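Ankyrin repeat domain protein (Legionella pneumophila subsp. pneumophila, PDB 6MCA) is a bacterial effector with ankyrin repeats and a cysteine protease-like region that probably acts in host cells by interacting with LARP7 of the 7SK snRNP complex. Local coordinates at residues Asp113-Thr118 against Gly144-Phe149. Numbering follows the deposited sequence.
Sequences DPNAYT and GAKLDF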
loop_
_atom_site.group_PDB
_atom_site.type_symbol
_atom_site.label_atom_id
_atom_site.label_comp_id
_atom_site.label_asym_id
_atom_site.label_seq_id
_atom_site.Cartn_x
_atom_site.Cartn_y
_atom_site.Cartn_z
ATOM N N ASP A 113 0.426 -17.388 -15.500
ATOM C CA ASP A 113 1.542 -16.476 -15.725
ATOM C C ASP A 113 2.109 -16.000 -14.394
ATOM O O ASP A 113 1.429 -15.248 -13.681
ATOM C CB ASP A 113 1.082 -15.287 -16.570
ATOM C CG ASP A 113 2.211 -14.326 -16.899
ATOM O OD1 ASP A 113 3.388 -14.674 -16.669
ATOM O OD2 ASP A 113 1.919 -13.216 -17.395
ATOM N N PRO A 114 3.332 -16.389 -14.021
ATOM C CA PRO A 114 3.876 -15.965 -12.722
ATOM C C PRO A 114 4.286 -14.505 -12.677
ATOM O O PRO A 114 4.620 -14.011 -11.592
ATOM C CB PRO A 114 5.089 -16.884 -12.540
ATOM C CG PRO A 114 5.546 -17.148 -13.937
ATOM C CD PRO A 114 4.298 -17.197 -14.787
ATOM N N ASN A 115 4.276 -13.801 -13.810
ATOM C CA ASN A 115 4.663 -12.396 -13.862
ATOM C C ASN A 115 3.498 -11.495 -14.253
ATOM O O ASN A 115 3.717 -10.357 -14.681
ATOM C CB ASN A 115 5.834 -12.199 -14.825
ATOM C CG ASN A 115 7.112 -12.838 -14.321
ATOM O OD1 ASN A 115 7.735 -12.348 -13.379
ATOM N ND2 ASN A 115 7.512 -13.939 -14.948
ATOM N N ALA A 116 2.267 -11.980 -14.121
ATOM C CA ALA A 116 1.107 -11.147 -14.400
ATOM C C ALA A 116 1.011 -10.025 -13.375
ATOM O O ALA A 116 1.328 -10.209 -12.197
ATOM C CB ALA A 116 -0.170 -11.986 -14.384
ATOM N N TYR A 117 0.585 -8.852 -13.832
ATOM C CA TYR A 117 0.411 -7.703 -12.957
ATOM C C TYR A 117 -0.993 -7.142 -13.129
ATOM O O TYR A 117 -1.637 -7.319 -14.166
ATOM C CB TYR A 117 1.460 -6.609 -13.223
ATOM C CG TYR A 117 1.656 -6.241 -14.677
ATOM C CD1 TYR A 117 2.450 -7.018 -15.513
ATOM C CD2 TYR A 117 1.060 -5.106 -15.210
ATOM C CE1 TYR A 117 2.635 -6.679 -16.841
ATOM C CE2 TYR A 117 1.241 -4.758 -16.535
ATOM C CZ TYR A 117 2.029 -5.548 -17.346
ATOM O OH TYR A 117 2.212 -5.206 -18.666
ATOM N N THR A 118 -1.461 -6.463 -12.085
ATOM C CA THR A 118 -2.817 -5.943 -12.052
ATOM C C THR A 118 -2.899 -4.614 -12.800
ATOM O O THR A 118 -1.930 -4.142 -13.405
ATOM C CB THR A 118 -3.289 -5.786 -10.610
ATOM O OG1 THR A 118 -2.544 -4.740 -9.975
ATOM C CG2 THR A 118 -3.088 -7.083 -9.841
ATOM N N GLY A 144 9.331 -19.150 -12.757
ATOM C CA GLY A 144 9.758 -18.068 -13.620
ATOM C C GLY A 144 9.478 -16.653 -13.154
ATOM O O GLY A 144 9.690 -15.717 -13.933
ATOM N N ALA A 145 9.018 -16.455 -11.921
ATOM C CA ALA A 145 8.725 -15.108 -11.448
ATOM C C ALA A 145 10.008 -14.296 -11.297
ATOM O O ALA A 145 11.032 -14.801 -10.828
ATOM C CB ALA A 145 7.974 -15.160 -10.119
ATOM N N LYS A 146 9.947 -13.027 -11.701
ATOM C CA LYS A 146 11.095 -12.128 -11.663
ATOM C C LYS A 146 10.942 -11.164 -10.490
ATOM O O LYS A 146 9.982 -10.389 -10.436
ATOM C CB LYS A 146 11.230 -11.363 -12.979
ATOM C CG LYS A 146 11.241 -12.250 -14.217
ATOM C CD LYS A 146 12.412 -13.222 -14.199
ATOM C CE LYS A 146 12.504 -14.002 -15.502
ATOM N NZ LYS A 146 13.623 -14.986 -15.490
ATOM N N LEU A 147 11.904 -11.205 -9.563
ATOM C CA LEU A 147 11.794 -10.447 -8.319
ATOM C C LEU A 147 11.968 -8.947 -8.536
ATOM O O LEU A 147 11.395 -8.142 -7.788
ATOM C CB LEU A 147 12.828 -10.961 -7.316
ATOM C CG LEU A 147 12.851 -10.346 -5.916
ATOM C CD1 LEU A 147 11.510 -10.531 -5.238
ATOM C CD2 LEU A 147 13.964 -10.960 -5.081
ATOM N N ASP A 148 12.752 -8.556 -9.545
ATOM C CA ASP A 148 13.054 -7.142 -9.743
ATOM C C ASP A 148 11.800 -6.331 -10.039
ATOM O O ASP A 148 11.708 -5.171 -9.629
ATOM C CB ASP A 148 14.075 -6.974 -10.868
ATOM C CG ASP A 148 15.487 -7.307 -10.426
ATOM O OD1 ASP A 148 15.785 -7.152 -9.222
ATOM O OD2 ASP A 148 16.298 -7.722 -11.281
ATOM N N PHE A 149 10.828 -6.919 -10.739
ATOM C CA PHE A 149 9.571 -6.224 -11.001
ATOM C C PHE A 149 8.874 -5.843 -9.697
ATOM O O PHE A 149 8.485 -4.683 -9.499
ATOM C CB PHE A 149 8.671 -7.109 -11.866
ATOM C CG PHE A 149 7.455 -6.411 -12.407
ATOM C CD1 PHE A 149 7.381 -5.028 -12.448
ATOM C CD2 PHE A 149 6.383 -7.148 -12.883
ATOM C CE1 PHE A 149 6.258 -4.396 -12.946
ATOM C CE2 PHE A 149 5.259 -6.523 -13.383
ATOM C CZ PHE A 149 5.197 -5.145 -13.415
HETATM O O HOH W 1 7.254 -10.515 -11.238
#
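The side-chain amide of Asn115 reads the backbone on both sides of Ala145. Its OD1 accepts from Lys146 N at 2.9 Å, a bond lying in the carbonyl plane on a lone pair, while its ND2 gives a nearly straight bond (165°) to Gly144 O at 3.0 Å. Gly144 O lies close to the plane of the Asn115 amide, whereas ND2 approaches that oxygen from above the Gly144 carbonyl plane, away from the lone pairs. Asparagine suits the place because one flat group offers an acceptor and a donor together, and the two bonds fix its rotation. Water 1 also donates to OD1, and it ties Asn115 to Lys146 O.

Asn115 is itself presented by a type I turn from Asp113 to Ala116. Within it, Asp113 OD1 takes the Asn115 N-H at 3.1 Å, forming an Asx turn, and Pro114, with its restricted phi, fits the second position. The proline ring lies against the backbone of Gly144 and Ala145, its CB 4.1 Å from Ala145 CB; the small alanine lets the chains come close here. Gly144, at positive phi, ends helix 134-142 as the C-prime residue of a Schellman motif; a CB here would jam against the preceding carbonyl O, so glycine fits.

Farther along, the edge of Phe149 points at the face of Tyr117 in an offset T-shaped pair, planes at 85° and CE2 3.6 Å from Tyr117 CD1. Phe149 gets there from the first turn of helix 147-162 by extending its ring opposite the backbone N (chi1 -170°). Ile179 of strand 178-182 touches both side chains, adding apolar cover. Equivalent turn-to-turn contacts between successive loops are a feature of ankyrin repeat stacks.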